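Local coordinates for malonyl-CoA-[acyl-carrier-protein] transacylase (Coxiella burnetii, PDB 3TQE), which probably transfers the malonyl group of malonyl-CoA to holo-acyl carrier protein, giving the malonyl-ACP used in fatty acid synthesis, at residues A[73-78]-A[103-108]; A[79-84]-A[299-304]; A[185-188]-A[194-197]. One frame throughout, in Å; residues are numbered along the deposited sequence. Where two conformers were deposited one is given.

Contact 1: A[73-78]-A[103-108]; sequences ADVAIF and LVCAGA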
ATOM      1  N   ALA A  73       6.410  -1.677   9.790  1.00 10.17           N
ATOM      2  CA  ALA A  73       6.479  -3.122   9.558  1.00 10.37           C
ATOM      3  C   ALA A  73       7.137  -3.417   8.214  1.00 10.84           C
ATOM      4  O   ALA A  73       8.006  -4.275   8.112  1.00 11.87           O
ATOM      5  CB  ALA A  73       5.105  -3.737   9.609  1.00 11.34           C
ATOM      6  N   ASP A  74       6.732  -2.678   7.186  1.00 10.37           N
ATOM      7  CA  ASP A  74       7.266  -2.919   5.856  1.00 10.42           C
ATOM      8  C   ASP A  74       8.768  -2.612   5.847  1.00 10.71           C
ATOM      9  O   ASP A  74       9.553  -3.357   5.274  1.00 11.30           O
ATOM     10  CB  ASP A  74       6.584  -1.999   4.862  1.00 10.58           C
ATOM     11  CG  ASP A  74       5.137  -2.379   4.514  1.00 11.94           C
ATOM     12  OD1 ASP A  74       4.555  -3.335   5.052  1.00 13.51           O
ATOM     13  OD2 ASP A  74       4.574  -1.642   3.650  1.00 12.97           O
ATOM     14  N   VAL A  75       9.169  -1.493   6.435  1.00 10.43           N
ATOM     15  CA  VAL A  75      10.566  -1.125   6.464  1.00 10.79           C
ATOM     16  C   VAL A  75      11.369  -2.108   7.314  1.00 11.13           C
ATOM     17  O   VAL A  75      12.477  -2.473   6.971  1.00 11.88           O
ATOM     18  CB  VAL A  75      10.726   0.291   6.970  1.00 10.83           C
ATOM     19  CG1 VAL A  75      12.166   0.593   7.282  1.00 14.00           C
ATOM     20  CG2 VAL A  75      10.162   1.252   5.936  1.00 12.10           C
ATOM     21  N   ALA A  76      10.804  -2.554   8.421  1.00 10.86           N
ATOM     22  CA  ALA A  76      11.483  -3.561   9.252  1.00 11.25           C
ATOM     23  C   ALA A  76      11.791  -4.800   8.448  1.00 11.85           C
ATOM     24  O   ALA A  76      12.884  -5.369   8.569  1.00 12.83           O
ATOM     25  CB  ALA A  76      10.646  -3.886  10.473  1.00 12.57           C
ATOM     26  N   ILE A  77      10.830  -5.243   7.660  1.00 11.64           N
ATOM     27  CA  ILE A  77      11.041  -6.455   6.854  1.00 11.27           C
ATOM     28  C   ILE A  77      12.087  -6.210   5.795  1.00 11.34           C
ATOM     29  O   ILE A  77      12.954  -7.051   5.558  1.00 12.20           O
ATOM     30  CB  ILE A  77       9.733  -6.966   6.272  1.00 11.20           C
ATOM     31  CG1 ILE A  77       8.900  -7.545   7.420  1.00 14.38           C
ATOM     32  CG2 ILE A  77       9.978  -7.986   5.156  1.00 13.01           C
ATOM     33  CD1 ILE A  77       7.478  -7.823   7.070  1.00 20.46           C
ATOM     34  N   PHE A  78      12.051  -5.048   5.161  1.00 10.94           N
ATOM     35  CA  PHE A  78      13.111  -4.735   4.228  1.00 10.95           C
ATOM     36  C   PHE A  78      14.469  -4.768   4.858  1.00 11.12           C
ATOM     37  O   PHE A  78      15.431  -5.267   4.280  1.00 12.30           O
ATOM     38  CB  PHE A  78      12.859  -3.370   3.631  1.00 11.53           C
ATOM     39  CG  PHE A  78      13.885  -2.957   2.647  1.00 13.31           C
ATOM     40  CD1 PHE A  78      13.827  -3.423   1.363  1.00 15.51           C
ATOM     41  CD2 PHE A  78      14.927  -2.134   3.012  1.00 15.04           C
ATOM     42  CE1 PHE A  78      14.788  -3.058   0.451  1.00 17.89           C
ATOM     43  CE2 PHE A  78      15.882  -1.766   2.084  1.00 17.90           C
ATOM     44  CZ  PHE A  78      15.803  -2.241   0.841  1.00 16.34           C
ATOM     45  N   LEU A 103       9.477   4.149  -1.028  1.00 10.94           N
ATOM     46  CA  LEU A 103      10.343   5.292  -1.106  1.00 11.43           C
ATOM     47  C   LEU A 103      11.373   5.373  -0.002  1.00 11.70           C
ATOM     48  O   LEU A 103      12.495   5.804  -0.230  1.00 13.28           O
ATOM     49  CB  LEU A 103       9.536   6.579  -1.152  1.00 11.79           C
ATOM     50  CG  LEU A 103       8.791   6.816  -2.454  1.00 13.63           C
ATOM     51  CD1 LEU A 103       7.775   7.915  -2.252  1.00 15.90           C
ATOM     52  CD2 LEU A 103       9.773   7.127  -3.606  1.00 15.27           C
ATOM     53  N   VAL A 104      11.019   4.920   1.183  1.00 10.60           N
ATOM     54  CA  VAL A 104      12.000   4.807   2.244  1.00 11.73           C
ATOM     55  C   VAL A 104      13.060   3.774   1.895  1.00 12.49           C
ATOM     56  O   VAL A 104      14.273   4.014   1.996  1.00 13.46           O
ATOM     57  CB  VAL A 104      11.348   4.474   3.608  1.00 11.64           C
ATOM     58  CG1 VAL A 104      12.436   4.102   4.625  1.00 13.14           C
ATOM     59  CG2 VAL A 104      10.536   5.634   4.093  1.00 12.62           C
ATOM     60  N   CYS A 105      12.629   2.621   1.422  1.00 12.15           N
ATOM     61  CA  CYS A 105      13.560   1.545   1.137  1.00 13.20           C
ATOM     62  C   CYS A 105      14.413   1.809  -0.097  1.00 13.77           C
ATOM     63  O   CYS A 105      15.542   1.352  -0.171  1.00 15.77           O
ATOM     64  CB  CYS A 105      12.796   0.251   1.033  1.00 13.93           C
ATOM     65  SG  CYS A 105      12.029  -0.203   2.604  1.00 15.81           S
ATOM     66  N   ALA A 106      13.908   2.638  -1.011  1.00 13.14           N
ATOM     67  CA  ALA A 106      14.665   3.064  -2.196  1.00 13.93           C
ATOM     68  C   ALA A 106      15.639   4.198  -1.875  1.00 16.04           C
ATOM     69  O   ALA A 106      16.379   4.652  -2.746  1.00 17.35           O
ATOM     70  CB  ALA A 106      13.692   3.554  -3.291  1.00 14.61           C
ATOM     71  N   GLY A 107      15.598   4.718  -0.665  1.00 16.09           N
ATOM     72  CA  GLY A 107      16.483   5.780  -0.247  1.00 17.12           C
ATOM     73  C   GLY A 107      16.019   7.188  -0.555  1.00 16.86           C
ATOM     74  O   GLY A 107      16.789   8.123  -0.420  1.00 19.13           O
ATOM     75  N   ALA A 108      14.759   7.363  -0.916  1.00 15.98           N
ATOM     76  CA  ALA A 108      14.261   8.674  -1.289  1.00 15.35           C
ATOM     77  C   ALA A 108      13.834   9.475  -0.070  1.00 15.96           C
ATOM     78  O   ALA A 108      13.949  10.681  -0.053  1.00 17.44           O
ATOM     79  CB  ALA A 108      13.102   8.547  -2.244  1.00 17.39           C
TER
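C105 lays its CB over the middle of the F78 ring, 3.6 Å from the ring centroid and only 4° off the normal, in a CH-pi contact between two helices of the alpha/beta-hydrolase-like core of this acyltransferase. The thiol of the same residue leans to the root of the ring: C105 SG lies 3.3 Å from F78 CG and stands oblique to the ring, off its normal, a Cys sulfur-aromatic contact. Cysteine suits this place because it is compact enough to sit close to an aromatic face and offers a polarisable sulfur to it. F78 reaches across because its CG is anti to the backbone N (chi1 -179°), which carries the ring away from helix 63-83.

One turn earlier on that helix, V75 adds one methyl of its beta-branched side chain: V75 CG2 meets V104 CG1 at 3.9 Å and C105 SG at 4.1 Å, the two valines crossing at about a right angle. Farther out, M92 of strand 91-94 touches both F78 and C105, F12 of strand 9-12 touches C105, and F111 of helix 111-128 lies against both valines.

Helix 97-105 begins just after S96, the predicted active-site serine, in a GxSxG sequence that fits a nucleophile elbow. The contact therefore packs the far end of the helix that leaves this elbow. That end is closed by a Schellman motif, in which G107 takes a positive phi of 87°, a conformation well suited to glycine. Two backbone bonds return into the last turn: G107 N donates to V104 O at 3.1 Å, and A108 N to L103 O at 2.8 Å.

Contact 2: A[79-84]-A[299-304]; sequences RCWEAL and LPLTTT. With EDO (1,2-ethanediol), chain D.
L301 reaches from just beyond strand 297-300 to the indole of W81, near the end of helix 63-83. Its CB heads for the helix, and CG, anti to the carbonyl carbon (chi1 -64°), places the fork beside the six-membered ring. There the two methyls share the work: L301 CD1 is 4.1 Å from W81 CE3, while L301 CD2 lies 3.8 Å from both W81 CE3 and W81 CZ3, approaching the ring obliquely. A leucine suits a spot where a forked apolar tip must meet a broad ring. At the other end of the indole, W81 NE1 bonds to P87 O, and F10 meets the ring edge-to-face, so the tryptophan is fixed by more than L301.

A second apolar touch follows at L84, the first residue past the helix: L84 CD1 meets T304 CG2 at 3.9 Å, while T304 OG1 is hydrogen-bonded to Q30 NE2.

From the same helix, extended R79 grips an ethanediol, probably from the crystallisation liquor: R79 NE and NH2 each donate a nearly straight bond of 2.8 Å, to O1 and O2 of the diol respectively.

In this alpha/beta fold, the C-terminal end of helix 63-83 thus packs against the chain linking edge strand 297-300 to helix 304-313, whose N-cap is T303.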
ATOM      1  N   ARG A  79      14.567  -4.246   6.065  1.00 11.38           N
ATOM      2  CA  ARG A  79      15.840  -4.225   6.743  1.00 12.43           C
ATOM      3  C   ARG A  79      16.303  -5.623   7.118  1.00 12.98           C
ATOM      4  O   ARG A  79      17.497  -5.887   7.133  1.00 15.44           O
ATOM      5  CB  ARG A  79      15.731  -3.371   7.972  1.00 12.78           C
ATOM      6  CG  ARG A  79      15.639  -1.900   7.640  1.00 13.09           C
ATOM      7  CD  ARG A  79      15.461  -1.045   8.832  1.00 13.66           C
ATOM      8  NE  ARG A  79      15.542   0.347   8.459  1.00 13.96           N
ATOM      9  CZ  ARG A  79      15.466   1.342   9.331  1.00 14.55           C
ATOM     10  NH1 ARG A  79      15.286   1.090  10.628  1.00 15.97           N
ATOM     11  NH2 ARG A  79      15.608   2.594   8.912  1.00 16.61           N
ATOM     12  N   CYS A  80      15.372  -6.492   7.431  1.00 13.15           N
ATOM     13  CA  CYS A  80      15.713  -7.895   7.694  1.00 14.12           C
ATOM     14  C   CYS A  80      16.197  -8.587   6.414  1.00 13.51           C
ATOM     15  O   CYS A  80      17.147  -9.329   6.440  1.00 14.69           O
ATOM     16  CB  CYS A  80      14.523  -8.647   8.240  1.00 14.83           C
ATOM     17  SG  CYS A  80      14.109  -8.201   9.920  1.00 18.94           S
ATOM     18  N   TRP A  81      15.536  -8.344   5.300  1.00 13.12           N
ATOM     19  CA  TRP A  81      15.994  -8.834   4.007  1.00 12.95           C
ATOM     20  C   TRP A  81      17.426  -8.431   3.775  1.00 13.97           C
ATOM     21  O   TRP A  81      18.254  -9.273   3.424  1.00 14.97           O
ATOM     22  CB  TRP A  81      15.113  -8.259   2.906  1.00 12.63           C
ATOM     23  CG  TRP A  81      15.570  -8.511   1.524  1.00 11.54           C
ATOM     24  CD1 TRP A  81      16.320  -7.708   0.781  1.00 13.41           C
ATOM     25  CD2 TRP A  81      15.281  -9.648   0.727  1.00 11.94           C
ATOM     26  NE1 TRP A  81      16.523  -8.247  -0.451  1.00 13.65           N
ATOM     27  CE2 TRP A  81      15.886  -9.441  -0.517  1.00 12.32           C
ATOM     28  CE3 TRP A  81      14.499 -10.770   0.907  1.00 14.51           C
ATOM     29  CZ2 TRP A  81      15.772 -10.333  -1.542  1.00 14.50           C
ATOM     30  CZ3 TRP A  81      14.390 -11.652  -0.122  1.00 16.73           C
ATOM     31  CH2 TRP A  81      15.002 -11.419  -1.332  1.00 17.12           C
ATOM     32  N   GLU A  82      17.746  -7.157   3.958  1.00 14.05           N
ATOM     33  CA  GLU A  82      19.102  -6.713   3.720  1.00 16.29           C
ATOM     34  C   GLU A  82      20.083  -7.326   4.716  1.00 17.34           C
ATOM     35  O   GLU A  82      21.167  -7.745   4.323  1.00 18.59           O
ATOM     36  CB  GLU A  82      19.171  -5.198   3.708  1.00 17.44           C
ATOM     37  CG  GLU A  82      18.421  -4.636   2.511  1.00 20.28           C
ATOM     38  CD  GLU A  82      18.966  -3.333   2.026  1.00 23.51           C
ATOM     39  OE1 GLU A  82      19.149  -2.445   2.877  1.00 26.05           O
ATOM     40  OE2 GLU A  82      19.207  -3.207   0.791  1.00 27.23           O
ATOM     41  N   ALA A  83      19.669  -7.441   5.972  1.00 16.82           N
ATOM     42  CA  ALA A  83      20.524  -7.995   7.030  1.00 18.20           C
ATOM     43  C   ALA A  83      20.865  -9.436   6.798  1.00 17.78           C
ATOM     44  O   ALA A  83      21.946  -9.896   7.204  1.00 20.36           O
ATOM     45  CB  ALA A  83      19.861  -7.831   8.389  1.00 18.75           C
ATOM     46  N   LEU A  84      19.959 -10.154   6.158  1.00 17.14           N
ATOM     47  CA  LEU A  84      20.115 -11.580   5.905  1.00 16.55           C
ATOM     48  C   LEU A  84      20.788 -11.854   4.558  1.00 17.77           C
ATOM     49  O   LEU A  84      20.905 -12.999   4.142  1.00 19.05           O
ATOM     50  CB  LEU A  84      18.782 -12.286   6.017  1.00 16.54           C
ATOM     51  CG  LEU A  84      18.309 -12.381   7.470  1.00 16.66           C
ATOM     52  CD1 LEU A  84      16.819 -12.685   7.509  1.00 16.99           C
ATOM     53  CD2 LEU A  84      19.096 -13.450   8.215  1.00 19.70           C
ATOM     54  N   LEU A 299       6.645 -14.233  -2.961  1.00 16.32           N
ATOM     55  CA  LEU A 299       7.252 -14.835  -1.808  1.00 16.22           C
ATOM     56  C   LEU A 299       7.030 -13.988  -0.577  1.00 15.76           C
ATOM     57  O   LEU A 299       7.226 -12.790  -0.600  1.00 16.02           O
ATOM     58  CB  LEU A 299       8.736 -14.976  -2.052  1.00 17.52           C
ATOM     59  CG  LEU A 299       9.072 -15.889  -3.243  1.00 21.29           C
ATOM     60  CD1 LEU A 299      10.472 -15.553  -3.755  1.00 27.25           C
ATOM     61  CD2 LEU A 299       8.972 -17.304  -2.802  1.00 28.87           C
ATOM     62  N   PRO A 300       6.585 -14.612   0.512  1.00 15.47           N
ATOM     63  CA  PRO A 300       6.446 -13.914   1.763  1.00 15.38           C
ATOM     64  C   PRO A 300       7.778 -13.753   2.470  1.00 14.75           C
ATOM     65  O   PRO A 300       8.718 -14.531   2.256  1.00 15.65           O
ATOM     66  CB  PRO A 300       5.549 -14.835   2.568  1.00 16.74           C
ATOM     67  CG  PRO A 300       5.867 -16.144   2.102  1.00 17.20           C
ATOM     68  CD  PRO A 300       6.215 -16.023   0.640  1.00 16.67           C
ATOM     69  N   LEU A 301       7.849 -12.760   3.336  1.00 14.48           N
ATOM     70  CA  LEU A 301       9.092 -12.392   3.996  1.00 13.83           C
ATOM     71  C   LEU A 301       8.927 -12.200   5.497  1.00 14.51           C
ATOM     72  O   LEU A 301       9.632 -11.402   6.098  1.00 15.75           O
ATOM     73  CB  LEU A 301       9.634 -11.118   3.380  1.00 13.82           C
ATOM     74  CG  LEU A 301      10.048 -11.174   1.912  1.00 13.88           C
ATOM     75  CD1 LEU A 301      10.546  -9.793   1.515  1.00 16.57           C
ATOM     76  CD2 LEU A 301      11.116 -12.234   1.646  1.00 15.20           C
ATOM     77  N   THR A 302       7.997 -12.913   6.098  1.00 15.27           N
ATOM     78  CA  THR A 302       7.594 -12.591   7.454  1.00 16.38           C
ATOM     79  C   THR A 302       8.314 -13.383   8.547  1.00 16.70           C
ATOM     80  O   THR A 302       8.026 -13.208   9.729  1.00 18.43           O
ATOM     81  CB  THR A 302       6.102 -12.750   7.590  1.00 17.61           C
ATOM     82  OG1 THR A 302       5.721 -14.010   7.038  1.00 21.33           O
ATOM     83  CG2 THR A 302       5.372 -11.614   6.871  1.00 20.01           C
ATOM     84  N   THR A 303       9.269 -14.218   8.158  1.00 15.40           N
ATOM     85  CA  THR A 303      10.155 -14.873   9.111  1.00 15.74           C
ATOM     86  C   THR A 303      11.527 -15.008   8.512  1.00 15.14           C
ATOM     87  O   THR A 303      11.705 -14.874   7.305  1.00 14.53           O
ATOM     88  CB  THR A 303       9.683 -16.292   9.477  1.00 16.85           C
ATOM     89  OG1 THR A 303       9.873 -17.158   8.342  1.00 17.68           O
ATOM     90  CG2 THR A 303       8.230 -16.334   9.924  1.00 19.87           C
ATOM     91  N   THR A 304      12.501 -15.281   9.359  1.00 14.33           N
ATOM     92  CA  THR A 304      13.868 -15.428   8.916  1.00 14.88           C
ATOM     93  C   THR A 304      13.938 -16.552   7.903  1.00 14.64           C
ATOM     94  O   THR A 304      14.596 -16.411   6.879  1.00 15.05           O
ATOM     95  CB  THR A 304      14.817 -15.677  10.096  1.00 15.11           C
ATOM     96  OG1 THR A 304      14.792 -14.522  10.922  1.00 15.36           O
ATOM     97  CG2 THR A 304      16.220 -15.931   9.633  1.00 17.14           C
TER
HETATM   98  C1  EDO D 316      15.459   1.539   4.851  1.00 24.34           C
HETATM   99  O1  EDO D 316      16.188   0.730   5.753  1.00 24.70           O
HETATM  100  C2  EDO D 316      16.018   2.952   4.898  1.00 26.55           C
HETATM  101  O2  EDO D 316      16.078   3.439   6.253  1.00 27.89           O

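Contact 3: A[185-188]-A[194-197]; sequences NMAK and IAKR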
ATOM      1  N   ASN A 185     -24.947  -1.851  -5.334  1.00 14.40           N
ATOM      2  CA  ASN A 185     -26.168  -2.552  -5.677  1.00 15.22           C
ATOM      3  C   ASN A 185     -26.324  -2.699  -7.189  1.00 16.70           C
ATOM      4  O   ASN A 185     -26.721  -3.754  -7.675  1.00 17.72           O
ATOM      5  CB  ASN A 185     -27.361  -1.832  -5.048  1.00 15.59           C
ATOM      6  CG  ASN A 185     -28.546  -2.725  -4.930  1.00 15.73           C
ATOM      7  OD1 ASN A 185     -28.492  -3.781  -4.300  1.00 20.13           O
ATOM      8  ND2 ASN A 185     -29.597  -2.337  -5.529  1.00 16.85           N
HETATM    9  N   MSE A 186     -25.973  -1.655  -7.942  1.00 16.53           N
HETATM   10  CA  MSE A 186     -25.986  -1.751  -9.395  1.00 18.38           C
HETATM   11  C   MSE A 186     -24.996  -2.777  -9.887  1.00 18.66           C
HETATM   12  O   MSE A 186     -25.256  -3.484 -10.846  1.00 19.83           O
HETATM   13  CB  MSE A 186     -25.646  -0.431 -10.030  1.00 20.15           C
HETATM   14  CG  MSE A 186     -26.665   0.563  -9.935  1.00 23.12           C
HETATM   15 SE   MSE A 186     -26.196   2.093 -11.007  1.00 31.50          SE
HETATM   16  CE  MSE A 186     -27.527   3.208 -10.292  1.00 28.32           C
ATOM     17  N   ALA A 187     -23.838  -2.863  -9.249  1.00 17.88           N
ATOM     18  CA  ALA A 187     -22.856  -3.841  -9.686  1.00 18.48           C
ATOM     19  C   ALA A 187     -23.406  -5.244  -9.547  1.00 19.96           C
ATOM     20  O   ALA A 187     -23.218  -6.074 -10.417  1.00 21.26           O
ATOM     21  CB  ALA A 187     -21.571  -3.685  -8.902  1.00 18.22           C
ATOM     22  N   LYS A 188     -24.102  -5.507  -8.450  1.00 21.07           N
ATOM     23  CA  LYS A 188     -24.734  -6.800  -8.250  1.00 23.41           C
ATOM     24  C   LYS A 188     -25.768  -7.045  -9.325  1.00 24.11           C
ATOM     25  O   LYS A 188     -25.831  -8.153  -9.898  1.00 25.12           O
ATOM     26  CB  LYS A 188     -25.380  -6.841  -6.874  1.00 24.22           C
ATOM     27  CG  LYS A 188     -24.450  -7.350  -5.822  1.00 29.39           C
ATOM     28  CD  LYS A 188     -24.323  -8.867  -5.998  1.00 33.80           C
ATOM     29  CE  LYS A 188     -23.646  -9.532  -4.853  1.00 37.27           C
ATOM     30  NZ  LYS A 188     -23.348 -10.949  -5.184  1.00 38.90           N
ATOM     31  N   ILE A 194     -19.279 -10.358  -6.134  1.00 27.10           N
ATOM     32  CA  ILE A 194     -19.275  -9.744  -4.829  1.00 25.73           C
ATOM     33  C   ILE A 194     -19.362  -8.246  -5.049  1.00 23.57           C
ATOM     34  O   ILE A 194     -18.702  -7.708  -5.927  1.00 21.97           O
ATOM     35  CB  ILE A 194     -17.983 -10.067  -4.082  1.00 26.34           C
ATOM     36  CG1 ILE A 194     -17.924 -11.564  -3.764  1.00 28.79           C
ATOM     37  CG2 ILE A 194     -17.847  -9.224  -2.808  1.00 27.11           C
ATOM     38  CD1 ILE A 194     -18.924 -11.990  -2.744  1.00 31.66           C
ATOM     39  N   ALA A 195     -20.204  -7.580  -4.275  1.00 22.19           N
ATOM     40  CA  ALA A 195     -20.233  -6.108  -4.261  1.00 21.07           C
ATOM     41  C   ALA A 195     -20.606  -5.726  -2.854  1.00 21.72           C
ATOM     42  O   ALA A 195     -21.793  -5.789  -2.465  1.00 23.48           O
ATOM     43  CB  ALA A 195     -21.208  -5.550  -5.272  1.00 20.65           C
ATOM     44  N   LYS A 196     -19.601  -5.391  -2.053  1.00 21.61           N
ATOM     45  CA  LYS A 196     -19.758  -5.286  -0.607  0.50 22.63           C
ATOM     46  C   LYS A 196     -18.981  -4.111  -0.063  1.00 22.25           C
ATOM     47  O   LYS A 196     -17.894  -3.849  -0.532  1.00 21.53           O
ATOM     48  CB  LYS A 196     -19.206  -6.566   0.050  0.50 23.51           C
ATOM     49  CG  LYS A 196     -19.652  -6.767   1.482  0.50 25.93           C
ATOM     50  CD  LYS A 196     -19.480  -8.216   1.909  0.50 28.09           C
ATOM     51  CE  LYS A 196     -20.438  -8.578   3.040  0.50 29.83           C
ATOM     52  NZ  LYS A 196     -20.195  -9.959   3.569  0.50 31.13           N
ATOM     53  N   ARG A 197     -19.503  -3.443   0.952  1.00 23.32           N
ATOM     54  CA  ARG A 197     -18.714  -2.449   1.656  1.00 25.64           C
ATOM     55  C   ARG A 197     -17.499  -3.095   2.310  1.00 27.13           C
ATOM     56  O   ARG A 197     -17.579  -4.222   2.800  1.00 26.77           O
ATOM     57  CB  ARG A 197     -19.527  -1.802   2.767  1.00 27.41           C
ATOM     58  CG  ARG A 197     -20.622  -0.923   2.280  1.00 30.63           C
ATOM     59  CD  ARG A 197     -20.168   0.488   2.145  1.00 35.46           C
ATOM     60  NE  ARG A 197     -20.158   1.185   3.435  1.00 39.00           N
ATOM     61  CZ  ARG A 197     -21.097   2.026   3.896  1.00 37.45           C
ATOM     62  NH1 ARG A 197     -22.174   2.340   3.205  1.00 37.21           N
ATOM     63  NH2 ARG A 197     -20.937   2.587   5.082  1.00 37.24           N
TER
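The ammonium group of K188 is held by a hydrogen bond from NZ to the carbonyl O of K193, the residue just before strand 194-197, and the rest of the lysine lies against A195 of that strand. The setting is the small subdomain of the transacylase, where strands 134-140, 160-167, 170-174 and 194-197 with helices 144-155 and 177-189 follow the beta-alpha-beta-beta-alpha-beta order of a ferredoxin-like fold. Helix 177-189 is its second helix, and 194-197 is the edge strand reached by the short turn that follows.

K188 does two jobs with one chain. Its methylene K188 CG packs on A195 CB at 3.7 Å. A bend at chi2 (-75°) then turns the outer carbons along the start of the strand, where K188 CE passes 4.0 Å from A195 N. The charged tip can thus serve a backbone carbonyl at the surface while the aliphatic part shields an alanine.

On the inner side A187 CB meets A195 CB at 4.1 Å. With only a methyl on A187 and on A195, helix and strand come close; the nearest CA atoms, of K188 and A195, are 6.1 Å apart. A187 also rests on I139 of strand 134-140 and on I150 of helix 144-155, joining both helices to the sheet, and A195 also touches L184, one turn before K188 on helix 177-189.

I194 turns its CB away from the helix, whereas A195 points at it. The strand itself is tied to strand 134-140 by backbone bonds, I194 with I140 and K196 with A138, and farther along R197 returns to helix 177-189, its NH1 forming a salt bridge with D181 OD1.

Contacts 1 and 2 are neighbours, their centres 12 Å apart, and both use helix 63-83. They touch where I77 CG2 lies 3.6 Å from L301 O. This one helix thus packs against chain that follows each of the two outer strands of the parallel sheet, 91-94 and 297-300. Along the chain their segments alternate; contact 2 brings the C-terminal part back to an early helix. Contact 3, in the smaller subdomain inserted within the loop that contact 2 closes, lies across the chain's centre, about 35 Å from contact 1 and 38 Å from contact 2 between centres. The predicted catalytic S96 and H205, beside a bound glycine, probably sit in the cleft between the two parts, as in related transacylases.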